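Local structure of D-isomer specific 2-hydroxyacid dehydrogenase family protein (Desulfovibrio vulgaris, 5TX7) at residues T100-A104 with N158-V163; H106-L110 with L282-A288; C115-H121 with F138-E144; L195-F199 with L218-R223. The protein probably interconverts D-2-hydroxyacids and 2-oxoacids, using NAD or a related nicotinamide cofactor. One frame throughout, in Å; residues are numbered along the deposited sequence.

Contact 1 (T100-A104 with N158-V163); sequences TDSVA and NTGRRV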
loop_
_atom_site.group_PDB
_atom_site.type_symbol
_atom_site.label_atom_id
_atom_site.label_comp_id
_atom_site.label_asym_id
_atom_site.label_seq_id
_atom_site.Cartn_x
_atom_site.Cartn_y
_atom_site.Cartn_z
ATOM N N THR A 100 -9.383 -12.365 -6.000
ATOM C CA THR A 100 -9.394 -11.148 -6.814
ATOM C C THR A 100 -8.898 -9.938 -6.040
ATOM O O THR A 100 -8.027 -9.204 -6.486
ATOM C CB THR A 100 -10.824 -10.837 -7.319
ATOM O OG1 THR A 100 -11.304 -11.932 -8.115
ATOM C CG2 THR A 100 -10.855 -9.545 -8.144
ATOM N N ASP A 101 -9.453 -9.732 -4.862
ATOM C CA ASP A 101 -9.079 -8.581 -4.053
ATOM C C ASP A 101 -7.711 -8.742 -3.406
ATOM O O ASP A 101 -6.967 -7.768 -3.283
ATOM C CB ASP A 101 -10.133 -8.338 -2.993
ATOM C CG ASP A 101 -11.458 -7.868 -3.593
ATOM O OD1 ASP A 101 -11.451 -6.781 -4.213
ATOM O OD2 ASP A 101 -12.492 -8.570 -3.429
ATOM N N SER A 102 -7.384 -9.969 -2.986
ATOM C CA SER A 102 -6.079 -10.264 -2.411
ATOM C C SER A 102 -4.983 -9.885 -3.403
ATOM O O SER A 102 -4.050 -9.160 -3.051
ATOM C CB SER A 102 -5.973 -11.738 -2.044
ATOM O OG SER A 102 -4.852 -11.984 -1.205
ATOM N N VAL A 103 -5.138 -10.326 -4.651
ATOM C CA VAL A 103 -4.114 -10.119 -5.678
ATOM C C VAL A 103 -4.007 -8.658 -6.088
ATOM O O VAL A 103 -2.897 -8.095 -6.072
ATOM C CB VAL A 103 -4.316 -11.060 -6.901
ATOM C CG1 VAL A 103 -3.365 -10.732 -8.046
ATOM C CG2 VAL A 103 -4.066 -12.521 -6.462
ATOM N N ALA A 104 -5.139 -8.041 -6.431
ATOM C CA ALA A 104 -5.172 -6.618 -6.777
ATOM C C ALA A 104 -4.543 -5.709 -5.702
ATOM O O ALA A 104 -3.785 -4.814 -6.003
ATOM C CB ALA A 104 -6.597 -6.186 -7.047
ATOM N N ASN A 158 -11.207 -10.201 -13.935
ATOM C CA ASN A 158 -11.643 -9.633 -12.648
ATOM C C ASN A 158 -10.529 -8.902 -11.879
ATOM O O ASN A 158 -10.766 -7.813 -11.356
ATOM C CB ASN A 158 -12.212 -10.725 -11.736
ATOM C CG ASN A 158 -13.487 -11.368 -12.288
ATOM O OD1 ASN A 158 -13.618 -12.584 -12.299
ATOM N ND2 ASN A 158 -14.418 -10.557 -12.735
ATOM N N THR A 159 -9.339 -9.498 -11.823
ATOM C CA THR A 159 -8.239 -8.939 -11.039
ATOM C C THR A 159 -7.748 -7.636 -11.681
ATOM O O THR A 159 -7.687 -6.596 -11.031
ATOM C CB THR A 159 -7.092 -9.953 -10.905
ATOM O OG1 THR A 159 -7.575 -11.132 -10.287
ATOM C CG2 THR A 159 -6.001 -9.430 -10.039
ATOM N N GLY A 160 -7.436 -7.724 -12.968
ATOM C CA GLY A 160 -7.132 -6.570 -13.800
ATOM C C GLY A 160 -8.116 -5.422 -13.637
ATOM O O GLY A 160 -7.715 -4.295 -13.463
ATOM N N ARG A 161 -9.400 -5.713 -13.672
ATOM C CA ARG A 161 -10.424 -4.676 -13.504
ATOM C C ARG A 161 -10.386 -4.046 -12.131
ATOM O O ARG A 161 -10.595 -2.836 -12.006
ATOM C CB ARG A 161 -11.818 -5.252 -13.715
ATOM C CG ARG A 161 -12.106 -5.594 -15.162
ATOM C CD ARG A 161 -13.296 -6.518 -15.240
ATOM N NE ARG A 161 -13.463 -7.097 -16.563
ATOM C CZ ARG A 161 -14.436 -7.946 -16.882
ATOM N NH1 ARG A 161 -15.323 -8.334 -15.961
ATOM N NH2 ARG A 161 -14.523 -8.425 -18.120
ATOM N N ARG A 162 -10.135 -4.874 -11.109
ATOM C CA ARG A 162 -9.963 -4.399 -9.724
ATOM C C ARG A 162 -8.748 -3.482 -9.636
ATOM O O ARG A 162 -8.819 -2.392 -9.071
ATOM C CB ARG A 162 -9.813 -5.583 -8.769
ATOM C CG ARG A 162 -10.007 -5.277 -7.311
ATOM C CD ARG A 162 -11.473 -5.039 -7.040
ATOM N NE ARG A 162 -11.675 -3.661 -6.712
ATOM C CZ ARG A 162 -12.858 -3.059 -6.737
ATOM N NH1 ARG A 162 -12.935 -1.768 -6.439
ATOM N NH2 ARG A 162 -13.984 -3.722 -7.038
ATOM N N VAL A 163 -7.634 -3.907 -10.230
ATOM C CA VAL A 163 -6.457 -3.070 -10.256
ATOM C C VAL A 163 -6.774 -1.717 -10.906
ATOM O O VAL A 163 -6.324 -0.675 -10.426
ATOM C CB VAL A 163 -5.277 -3.772 -10.952
ATOM C CG1 VAL A 163 -4.163 -2.785 -11.275
ATOM C CG2 VAL A 163 -4.742 -4.888 -10.083
HETATM O O HOH W 1 -9.757 -13.751 -9.578
#

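Contact 2 (H106-L110 with L282-A288); sequences HVFAL and LITPHLA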
loop_
_atom_site.group_PDB
_atom_site.type_symbol
_atom_site.label_atom_id
_atom_site.label_comp_id
_atom_site.label_asym_id
_atom_site.label_seq_id
_atom_site.Cartn_x
_atom_site.Cartn_y
_atom_site.Cartn_z
ATOM N N HIS A 106 -2.287 -6.716 -3.553
ATOM C CA HIS A 106 -0.843 -7.002 -3.515
ATOM C C HIS A 106 -0.050 -6.216 -4.594
ATOM O O HIS A 106 1.098 -5.808 -4.360
ATOM C CB HIS A 106 -0.554 -8.510 -3.627
ATOM C CG HIS A 106 0.824 -8.880 -3.190
ATOM N ND1 HIS A 106 1.259 -8.717 -1.893
ATOM C CD2 HIS A 106 1.873 -9.389 -3.877
ATOM C CE1 HIS A 106 2.519 -9.107 -1.800
ATOM N NE2 HIS A 106 2.909 -9.541 -2.985
ATOM N N VAL A 107 -0.678 -5.991 -5.755
ATOM C CA VAL A 107 -0.099 -5.137 -6.803
ATOM C C VAL A 107 0.281 -3.752 -6.216
ATOM O O VAL A 107 1.405 -3.246 -6.451
ATOM C CB VAL A 107 -1.065 -4.976 -8.004
ATOM C CG1 VAL A 107 -0.628 -3.844 -8.961
ATOM C CG2 VAL A 107 -1.197 -6.278 -8.757
ATOM N N PHE A 108 -0.661 -3.183 -5.443
ATOM C CA PHE A 108 -0.454 -1.897 -4.802
ATOM C C PHE A 108 0.427 -1.926 -3.547
ATOM O O PHE A 108 1.089 -0.925 -3.253
ATOM C CB PHE A 108 -1.802 -1.177 -4.573
ATOM C CG PHE A 108 -2.434 -0.753 -5.857
ATOM C CD1 PHE A 108 -1.969 0.385 -6.522
ATOM C CD2 PHE A 108 -3.410 -1.535 -6.466
ATOM C CE1 PHE A 108 -2.486 0.772 -7.730
ATOM C CE2 PHE A 108 -3.939 -1.159 -7.696
ATOM C CZ PHE A 108 -3.472 -0.011 -8.331
ATOM N N ALA A 109 0.462 -3.045 -2.828
ATOM C CA ALA A 109 1.435 -3.201 -1.754
ATOM C C ALA A 109 2.864 -3.204 -2.330
ATOM O O ALA A 109 3.748 -2.532 -1.807
ATOM C CB ALA A 109 1.178 -4.468 -0.969
ATOM N N LEU A 110 3.082 -3.920 -3.425
ATOM C CA LEU A 110 4.410 -3.913 -4.085
ATOM C C LEU A 110 4.756 -2.524 -4.648
ATOM O O LEU A 110 5.845 -1.995 -4.419
ATOM C CB LEU A 110 4.466 -4.945 -5.209
ATOM C CG LEU A 110 4.363 -6.412 -4.768
ATOM C CD1 LEU A 110 4.025 -7.303 -5.947
ATOM C CD2 LEU A 110 5.642 -6.914 -4.137
ATOM N N LEU A 282 11.802 -5.879 -5.909
ATOM C CA LEU A 282 11.098 -6.344 -4.725
ATOM C C LEU A 282 10.431 -7.685 -5.051
ATOM O O LEU A 282 9.721 -7.808 -6.047
ATOM C CB LEU A 282 10.058 -5.312 -4.318
ATOM C CG LEU A 282 9.450 -5.382 -2.936
ATOM C CD1 LEU A 282 10.516 -5.059 -1.914
ATOM C CD2 LEU A 282 8.299 -4.377 -2.833
ATOM N N ILE A 283 10.693 -8.702 -4.235
ATOM C CA ILE A 283 10.237 -10.053 -4.518
ATOM C C ILE A 283 9.521 -10.604 -3.284
ATOM O O ILE A 283 10.000 -10.472 -2.158
ATOM C CB ILE A 283 11.390 -10.982 -4.932
ATOM C CG1 ILE A 283 12.203 -10.336 -6.060
ATOM C CG2 ILE A 283 10.845 -12.334 -5.390
ATOM C CD1 ILE A 283 13.355 -11.195 -6.561
ATOM N N THR A 284 8.363 -11.212 -3.508
ATOM C CA THR A 284 7.600 -11.843 -2.447
ATOM C C THR A 284 7.324 -13.298 -2.871
ATOM O O THR A 284 7.211 -13.571 -4.051
ATOM C CB THR A 284 6.275 -11.057 -2.160
ATOM O OG1 THR A 284 5.573 -10.798 -3.368
ATOM C CG2 THR A 284 6.578 -9.708 -1.531
ATOM N N PRO A 285 7.236 -14.236 -1.900
ATOM C CA PRO A 285 7.246 -15.662 -2.209
ATOM C C PRO A 285 5.877 -16.253 -2.588
ATOM O O PRO A 285 5.326 -17.071 -1.845
ATOM C CB PRO A 285 7.776 -16.270 -0.905
ATOM C CG PRO A 285 7.197 -15.387 0.127
ATOM C CD PRO A 285 7.334 -14.014 -0.445
ATOM N N HIS A 286 5.333 -15.836 -3.733
ATOM C CA HIS A 286 4.098 -16.382 -4.273
ATOM C C HIS A 286 2.970 -16.409 -3.245
ATOM O O HIS A 286 2.361 -17.446 -3.003
ATOM C CB HIS A 286 4.373 -17.769 -4.849
ATOM C CG HIS A 286 3.380 -18.212 -5.870
ATOM N ND1 HIS A 286 3.624 -19.267 -6.727
ATOM C CD2 HIS A 286 2.139 -17.758 -6.169
ATOM C CE1 HIS A 286 2.567 -19.449 -7.503
ATOM N NE2 HIS A 286 1.661 -18.536 -7.198
ATOM N N LEU A 287 2.699 -15.253 -2.657
ATOM C CA LEU A 287 1.718 -15.105 -1.594
ATOM C C LEU A 287 0.643 -14.048 -1.894
ATOM O O LEU A 287 -0.092 -13.650 -1.003
ATOM C CB LEU A 287 2.454 -14.780 -0.272
ATOM C CG LEU A 287 3.353 -13.548 -0.181
ATOM C CD1 LEU A 287 2.586 -12.253 -0.352
ATOM C CD2 LEU A 287 4.093 -13.499 1.142
ATOM N N ALA A 288 0.545 -13.596 -3.132
ATOM C CA ALA A 288 -0.405 -12.524 -3.481
ATOM C C ALA A 288 -1.849 -12.987 -3.251
ATOM O O ALA A 288 -2.697 -12.211 -2.817
ATOM C CB ALA A 288 -0.214 -12.089 -4.919
#

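Contact 3 (C115-H121 with F138-E144); sequences CRRTALH and FWDSTQE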
loop_
_atom_site.group_PDB
_atom_site.type_symbol
_atom_site.label_atom_id
_atom_site.label_comp_id
_atom_site.label_asym_id
_atom_site.label_seq_id
_atom_site.Cartn_x
_atom_site.Cartn_y
_atom_site.Cartn_z
ATOM N N CYS A 115 7.438 2.954 -4.357
ATOM C CA CYS A 115 7.286 4.400 -4.477
ATOM C C CYS A 115 7.635 5.194 -3.224
ATOM O O CYS A 115 8.172 6.296 -3.326
ATOM C CB CYS A 115 5.883 4.763 -4.930
ATOM S SG CYS A 115 5.663 4.286 -6.663
ATOM N N ARG A 116 7.323 4.629 -2.056
ATOM C CA ARG A 116 7.566 5.285 -0.747
ATOM C C ARG A 116 8.631 4.592 0.102
ATOM O O ARG A 116 9.263 5.242 0.936
ATOM C CB ARG A 116 6.260 5.329 0.045
ATOM C CG ARG A 116 5.028 5.778 -0.742
ATOM C CD ARG A 116 5.216 7.153 -1.347
ATOM N NE ARG A 116 5.226 8.208 -0.322
ATOM C CZ ARG A 116 4.322 9.172 -0.166
ATOM N NH1 ARG A 116 3.254 9.280 -0.965
ATOM N NH2 ARG A 116 4.496 10.045 0.822
ATOM N N ARG A 117 8.850 3.285 -0.079
ATOM C CA ARG A 117 9.851 2.552 0.689
ATOM C C ARG A 117 9.609 2.711 2.187
ATOM O O ARG A 117 10.535 3.045 2.921
ATOM C CB ARG A 117 11.262 2.981 0.260
ATOM C CG ARG A 117 11.671 2.545 -1.138
ATOM C CD ARG A 117 12.128 1.104 -1.122
ATOM N NE ARG A 117 12.505 0.609 -2.440
ATOM C CZ ARG A 117 12.787 -0.675 -2.726
ATOM N NH1 ARG A 117 12.693 -1.641 -1.800
ATOM N NH2 ARG A 117 13.140 -1.017 -3.964
ATOM N N THR A 118 8.376 2.457 2.643
ATOM C CA THR A 118 8.045 2.703 4.061
ATOM C C THR A 118 8.858 1.835 4.975
ATOM O O THR A 118 9.331 2.299 6.000
ATOM C CB THR A 118 6.576 2.474 4.408
ATOM O OG1 THR A 118 6.200 1.154 4.022
ATOM C CG2 THR A 118 5.700 3.519 3.721
ATOM N N ALA A 119 9.022 0.575 4.606
ATOM C CA ALA A 119 9.765 -0.388 5.427
ATOM C C ALA A 119 11.255 -0.073 5.509
ATOM O O ALA A 119 11.882 -0.310 6.548
ATOM C CB ALA A 119 9.557 -1.803 4.904
ATOM N N LEU A 120 11.824 0.430 4.422
ATOM C CA LEU A 120 13.201 0.932 4.452
ATOM C C LEU A 120 13.346 2.052 5.489
ATOM O O LEU A 120 14.175 1.971 6.369
ATOM C CB LEU A 120 13.653 1.415 3.076
ATOM C CG LEU A 120 15.011 2.122 3.013
ATOM C CD1 LEU A 120 16.124 1.204 3.496
ATOM C CD2 LEU A 120 15.309 2.608 1.601
ATOM N N HIS A 121 12.513 3.074 5.406
ATOM C CA HIS A 121 12.598 4.198 6.345
ATOM C C HIS A 121 12.326 3.818 7.802
ATOM O O HIS A 121 12.899 4.421 8.722
ATOM C CB HIS A 121 11.683 5.330 5.919
ATOM C CG HIS A 121 12.112 5.971 4.647
ATOM N ND1 HIS A 121 11.605 5.589 3.429
ATOM C CD2 HIS A 121 13.021 6.940 4.390
ATOM C CE1 HIS A 121 12.166 6.303 2.477
ATOM N NE2 HIS A 121 13.028 7.132 3.031
ATOM N N PHE A 138 13.506 13.256 7.013
ATOM C CA PHE A 138 14.465 12.831 5.987
ATOM C C PHE A 138 13.851 11.752 5.089
ATOM O O PHE A 138 12.800 11.197 5.404
ATOM C CB PHE A 138 15.774 12.311 6.620
ATOM C CG PHE A 138 15.654 10.933 7.215
ATOM C CD1 PHE A 138 15.150 10.750 8.504
ATOM C CD2 PHE A 138 16.005 9.811 6.470
ATOM C CE1 PHE A 138 15.007 9.482 9.034
ATOM C CE2 PHE A 138 15.847 8.543 6.993
ATOM C CZ PHE A 138 15.355 8.376 8.279
ATOM N N TRP A 139 14.532 11.460 3.983
ATOM C CA TRP A 139 14.194 10.323 3.132
ATOM C C TRP A 139 15.442 9.892 2.362
ATOM O O TRP A 139 16.143 10.721 1.801
ATOM C CB TRP A 139 12.984 10.606 2.203
ATOM C CG TRP A 139 13.083 11.826 1.317
ATOM C CD1 TRP A 139 13.625 11.898 0.057
ATOM C CD2 TRP A 139 12.593 13.138 1.612
ATOM N NE1 TRP A 139 13.517 13.183 -0.436
ATOM C CE2 TRP A 139 12.894 13.962 0.501
ATOM C CE3 TRP A 139 11.938 13.703 2.717
ATOM C CZ2 TRP A 139 12.559 15.318 0.464
ATOM C CZ3 TRP A 139 11.616 15.047 2.687
ATOM C CH2 TRP A 139 11.920 15.839 1.561
ATOM N N ASP A 140 15.749 8.601 2.437
ATOM C CA ASP A 140 16.789 7.950 1.626
ATOM C C ASP A 140 16.316 7.556 0.225
ATOM O O ASP A 140 17.108 7.117 -0.600
ATOM C CB ASP A 140 17.327 6.703 2.356
ATOM C CG ASP A 140 17.984 7.026 3.712
ATOM O OD1 ASP A 140 18.184 8.227 4.053
ATOM O OD2 ASP A 140 18.303 6.053 4.428
ATOM N N SER A 141 15.033 7.727 -0.051
ATOM C CA SER A 141 14.462 7.335 -1.328
ATOM C C SER A 141 13.416 8.368 -1.646
ATOM O O SER A 141 12.534 8.598 -0.813
ATOM C CB SER A 141 13.818 5.954 -1.186
ATOM O OG SER A 141 13.648 5.338 -2.437
ATOM N N THR A 142 13.504 8.994 -2.819
ATOM C CA THR A 142 12.494 9.950 -3.246
ATOM C C THR A 142 11.082 9.369 -3.089
ATOM O O THR A 142 10.813 8.217 -3.506
ATOM C CB THR A 142 12.668 10.352 -4.726
ATOM O OG1 THR A 142 13.925 11.017 -4.913
ATOM C CG2 THR A 142 11.522 11.292 -5.162
ATOM N N GLN A 143 10.204 10.160 -2.462
ATOM C CA GLN A 143 8.808 9.781 -2.278
ATOM C C GLN A 143 8.044 10.080 -3.545
ATOM O O GLN A 143 8.077 11.217 -4.014
ATOM C CB GLN A 143 8.216 10.544 -1.087
ATOM C CG GLN A 143 8.868 10.224 0.254
ATOM C CD GLN A 143 8.739 8.754 0.607
ATOM O OE1 GLN A 143 7.695 8.293 1.093
ATOM N NE2 GLN A 143 9.796 8.000 0.336
ATOM N N GLU A 144 7.390 9.073 -4.111
ATOM C CA GLU A 144 6.811 9.216 -5.445
ATOM C C GLU A 144 5.305 8.995 -5.354
ATOM O O GLU A 144 4.823 8.059 -4.721
ATOM C CB GLU A 144 7.479 8.264 -6.443
ATOM C CG GLU A 144 7.655 8.845 -7.844
ATOM C CD GLU A 144 8.443 7.941 -8.795
ATOM O OE1 GLU A 144 9.432 7.316 -8.365
ATOM O OE2 GLU A 144 8.090 7.867 -9.994
HETATM O O HOH W 2 2.450 7.554 -3.099
#

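Contact 4 (L195-F199 with L218-R223); sequences LDELF and LVDARR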
loop_
_atom_site.group_PDB
_atom_site.type_symbol
_atom_site.label_atom_id
_atom_site.label_comp_id
_atom_site.label_asym_id
_atom_site.label_seq_id
_atom_site.Cartn_x
_atom_site.Cartn_y
_atom_site.Cartn_z
ATOM N N LEU A 195 -1.165 -4.129 -27.173
ATOM C CA LEU A 195 -0.090 -4.467 -26.237
ATOM C C LEU A 195 1.171 -3.598 -26.393
ATOM O O LEU A 195 1.736 -3.171 -25.404
ATOM C CB LEU A 195 0.274 -5.947 -26.384
ATOM C CG LEU A 195 1.143 -6.573 -25.318
ATOM C CD1 LEU A 195 0.674 -6.214 -23.910
ATOM C CD2 LEU A 195 1.059 -8.098 -25.457
ATOM N N ASP A 196 1.583 -3.315 -27.624
ATOM C CA ASP A 196 2.755 -2.453 -27.855
ATOM C C ASP A 196 2.516 -1.018 -27.398
ATOM O O ASP A 196 3.381 -0.450 -26.735
ATOM C CB ASP A 196 3.276 -2.567 -29.309
ATOM C CG ASP A 196 3.919 -3.946 -29.600
ATOM O OD1 ASP A 196 4.361 -4.649 -28.658
ATOM O OD2 ASP A 196 4.009 -4.357 -30.776
ATOM N N GLU A 197 1.338 -0.467 -27.696
ATOM C CA GLU A 197 0.917 0.860 -27.242
ATOM C C GLU A 197 0.869 0.981 -25.714
ATOM O O GLU A 197 1.189 2.042 -25.159
ATOM C CB GLU A 197 -0.461 1.175 -27.841
ATOM C CG GLU A 197 -0.994 2.591 -27.641
ATOM C CD GLU A 197 -2.395 2.784 -28.243
ATOM O OE1 GLU A 197 -2.849 1.938 -29.081
ATOM O OE2 GLU A 197 -3.052 3.789 -27.867
ATOM N N LEU A 198 0.473 -0.101 -25.043
ATOM C CA LEU A 198 0.445 -0.141 -23.577
ATOM C C LEU A 198 1.834 0.129 -23.029
ATOM O O LEU A 198 1.977 0.997 -22.181
ATOM C CB LEU A 198 -0.089 -1.475 -23.046
ATOM C CG LEU A 198 -0.361 -1.607 -21.530
ATOM C CD1 LEU A 198 -1.470 -2.610 -21.252
ATOM C CD2 LEU A 198 0.851 -2.012 -20.712
ATOM N N PHE A 199 2.846 -0.579 -23.526
ATOM C CA PHE A 199 4.231 -0.376 -23.034
ATOM C C PHE A 199 4.844 0.995 -23.327
ATOM O O PHE A 199 5.607 1.493 -22.493
ATOM C CB PHE A 199 5.171 -1.496 -23.506
ATOM C CG PHE A 199 5.001 -2.759 -22.729
ATOM C CD1 PHE A 199 4.056 -3.697 -23.120
ATOM C CD2 PHE A 199 5.726 -2.977 -21.565
ATOM C CE1 PHE A 199 3.857 -4.852 -22.393
ATOM C CE2 PHE A 199 5.553 -4.141 -20.851
ATOM C CZ PHE A 199 4.606 -5.074 -21.258
ATOM N N LEU A 218 6.317 -12.222 -22.809
ATOM C CA LEU A 218 5.605 -11.005 -23.208
ATOM C C LEU A 218 6.423 -9.762 -22.880
ATOM O O LEU A 218 6.607 -8.891 -23.724
ATOM C CB LEU A 218 4.260 -10.980 -22.474
ATOM C CG LEU A 218 3.204 -9.922 -22.597
ATOM C CD1 LEU A 218 1.881 -10.580 -22.215
ATOM C CD2 LEU A 218 3.497 -8.740 -21.693
ATOM N N VAL A 219 6.893 -9.688 -21.636
ATOM C CA VAL A 219 7.771 -8.608 -21.197
ATOM C C VAL A 219 9.208 -8.964 -21.604
ATOM O O VAL A 219 9.967 -9.600 -20.844
ATOM C CB VAL A 219 7.658 -8.362 -19.688
ATOM C CG1 VAL A 219 8.542 -7.181 -19.264
ATOM C CG2 VAL A 219 6.188 -8.120 -19.326
ATOM N N ASP A 220 9.549 -8.562 -22.830
ATOM C CA ASP A 220 10.851 -8.837 -23.423
ATOM C C ASP A 220 11.656 -7.557 -23.590
ATOM O O ASP A 220 11.145 -6.454 -23.364
ATOM C CB ASP A 220 10.697 -9.602 -24.755
ATOM C CG ASP A 220 9.896 -8.848 -25.824
ATOM O OD1 ASP A 220 9.434 -7.704 -25.602
ATOM O OD2 ASP A 220 9.721 -9.438 -26.917
ATOM N N ALA A 221 12.912 -7.724 -24.000
ATOM C CA ALA A 221 13.835 -6.608 -24.212
ATOM C C ALA A 221 13.250 -5.482 -25.052
ATOM O O ALA A 221 13.481 -4.326 -24.727
ATOM C CB ALA A 221 15.145 -7.103 -24.836
ATOM N N ARG A 222 12.489 -5.829 -26.103
ATOM C CA ARG A 222 11.907 -4.851 -27.037
ATOM C C ARG A 222 10.826 -3.971 -26.419
ATOM O O ARG A 222 10.838 -2.755 -26.617
ATOM C CB ARG A 222 11.314 -5.537 -28.275
ATOM C CG ARG A 222 10.786 -4.559 -29.338
ATOM C CD ARG A 222 10.085 -5.267 -30.485
ATOM N NE ARG A 222 8.995 -6.115 -30.005
ATOM C CZ ARG A 222 7.713 -5.762 -29.876
ATOM N NH1 ARG A 222 6.859 -6.655 -29.395
ATOM N NH2 ARG A 222 7.261 -4.559 -30.221
ATOM N N ARG A 223 9.884 -4.586 -25.700
ATOM C CA ARG A 223 8.847 -3.827 -25.011
ATOM C C ARG A 223 9.422 -2.996 -23.875
ATOM O O ARG A 223 8.941 -1.880 -23.631
ATOM C CB ARG A 223 7.759 -4.731 -24.500
ATOM C CG ARG A 223 6.686 -4.900 -25.540
ATOM C CD ARG A 223 5.948 -6.202 -25.448
ATOM N NE ARG A 223 5.219 -6.453 -26.688
ATOM C CZ ARG A 223 4.678 -7.619 -27.020
ATOM N NH1 ARG A 223 4.757 -8.661 -26.200
ATOM N NH2 ARG A 223 4.075 -7.769 -28.179
#

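Contact 1 (T100-A104 with N158-V163)
Thr100 and Thr159 bring their CA atoms to 4.9 Å at the N-terminal ends of two helical segments, and one turn further on Ala104 and Val163 close to 5.1 Å between CA atoms. The segment axes approach to 8.7 Å and cross at -53°, and the two near points lie one turn apart on each helix. At the N-terminal end Thr100 makes most of the contact. Its chi1 of -60° puts OG1 beside the backbone N and turns the methyl CG2 opposite that N; this methyl sits against Asn158 O at 3.7 Å and also reaches Arg162 CB, while OG1 lies near Asn158 CB. A water holds Thr100 OG1 at 2.8 Å and makes a weak, long link to Thr159 OG1. Further along, Thr159 CG2 points at Val103 CG1 from 3.6 Å, the two side chains crossing at about a right angle. Ala104 presents its CB to two neighbours: Arg162 CG lies alongside it, and Val163 CG2 packs on it at 3.8 Å. Beyond Ala104, Arg162 bends at chi2 and chi3, bringing CD beside Asp101 OD1. The oxygen lies well out of the guanidinium plane and no N-H is aimed at it, so the attraction is of opposite charges alone. Gly160 belongs to a sequence that fits the Rossmann GxGxxG motif, consistent with NAD binding. Helix 158-169 follows strand 150-154 and lies against the start of helix 100-116, whose Val107 and Phe108 also touch Val163; beyond Asp101 and Ser102 stand Thr147 and Glu145 of the second subunit.

Contact 2 (H106-L110 with L282-A288)
His106 and Thr284 come at each other from opposite directions, and the imidazole edge carries the contact. NE2 gives its N-H to Thr284 OG1 at 3.0 Å with an angle of 172° at the hydrogen, and the oxygen lies only 5° out of the ring plane. The ring reaches this place because CG stands anti to the backbone N of His106 and the side chain swings off the helix toward the loop. Ala288 covers one face: its CA lies 4.2 Å from the ring centroid as a CH-pi contact, and its CB meets His106 CD2 at 3.6 Å. Leu287 crosses the imidazole at about a right angle and sets CD1 near CE1, 3.5 Å away. One helical turn later, Leu110 CD2 touches two apolar groups, Leu282 CD2 and Thr284 CG2, each at 3.9 Å from it. Thr284 therefore serves both halves, its hydroxyl facing the imidazole and its methyl the leucine. Its OG1 is also hydrogen-bonded to Asp262 OD1, and Asp262 further accepts from the backbone N of Leu287 and Ala288. Helix 100-116 is thereby tied to strand 281-283 and the loop after it, in the NAD-binding domain. The geometry suits a proton on NE2, consistent with Thr284 OG1 donating to Asp262, and the chain from imidazole through hydroxyl to carboxylate would fix the rotation of both side chains in a wholly buried setting.

Contact 3 (C115-H121 with F138-E144)
The His121 ring is met across the contact mainly along its edge: Asp140 N, Ser141 N, Trp139 CA and Phe138 CE2 all lie near its plane, as the 138-144 backbone curves round NE2 and CD2. Asp140 N gives NE2 a weak hydrogen bond of 3.1 Å. On the far edge ND1 donates to Arg117 O, which also accepts from His121 N, so the ring is held at ND1 and more weakly at NE2, and links the helix start to the loop. Gln143 slides past this ring with its amide almost perpendicular, 87° between planes. The guanidinium of Arg116 has Gln143 OE1 in its plane at one edge: NE donates to that oxygen at 2.8 Å, arriving 50° out of the amide carbonyl plane. Gln143 NE2 in turn donates to Arg116 O at 2.9 Å and Ser141 O at 3.0 Å. Bent at chi2 and chi3, the Arg116 chain folds back on Gln143, and its NH1 shares a water with Glu144 O. Glu144 N adds a backbone bond to Cys115 O at 3.0 Å; its carboxylate turns to Tyr232 and Lys149. Arg117, with positive phi, makes the break between helices 100-116 and 118-126. The loop between helix 129-132 and strand 150-154 thus runs along this kink, while Arg116 reaches on to Ala288 and Ser102 of the second subunit, placing the contact at the dimer interface.

Contact 4 (L195-F199 with L218-R223)
Arg223 runs extended from CG to NE (chi2 152°, chi3 -164°), which takes the chain across one face of Phe199 and brings its guanidinium to Asp196. Arg222 instead bends at chi3 (56°) and folds its own guanidinium back to the same carboxylate. Asp196 OD1 is the shared acceptor of this salt-bridge network: Arg223 NE reaches it at 2.8 Å, nearly in line with the C-O bond and in the guanidinium plane, whereas Arg222 NH1 comes in on the syn side at 3.3 Å. Further bonds from Arg222 NH2 and Arg223 NH2 are weak. Arg223 is gripped elsewhere too, NH1 donating to Leu218 O at 3.1 Å, while Asp220 OD1 caps the helix start through Arg223 N. An apolar layer backs the charges, on the sheet side. Arg223 CB sits 4.0 Å from the Phe199 ring centroid, over its face, and Leu218 CD2 meets the ring edge at CZ, 3.9 Å off. Leu195 CD2 covers one face of the Arg223 guanidinium and touches Leu218 CG. Helix 195-201 and the start of helix 221-225 are thus joined next to strands 150-154 and 204-207: Leu195 and Leu218 rest on Val154, Phe199 on Val205 and Val219 on Leu207.

In the fold
Contacts 1, 2 and 3 follow one another along helix 100-116. Contacts 1 and 2 have centres about 13 Å apart and touch, with Ser102 reaching Ala288; along the chain their segments alternate. Contact 3, about 18 Å from contact 2 between centres, is nested in both their loops. Contact 4, its centre about 28 Å from that of contact 3, follows contacts 1 and 3 in the chain and falls inside contact 2. Contacts 2 and 4 rest on the seven-stranded parallel sheet, the first at strand 281-283, outermost within this chain, the second beside strands 150-154 and 204-207. Contacts 1 to 3 also face the second subunit, consistent with the helix linking the NAD-binding domain to the dimer interface.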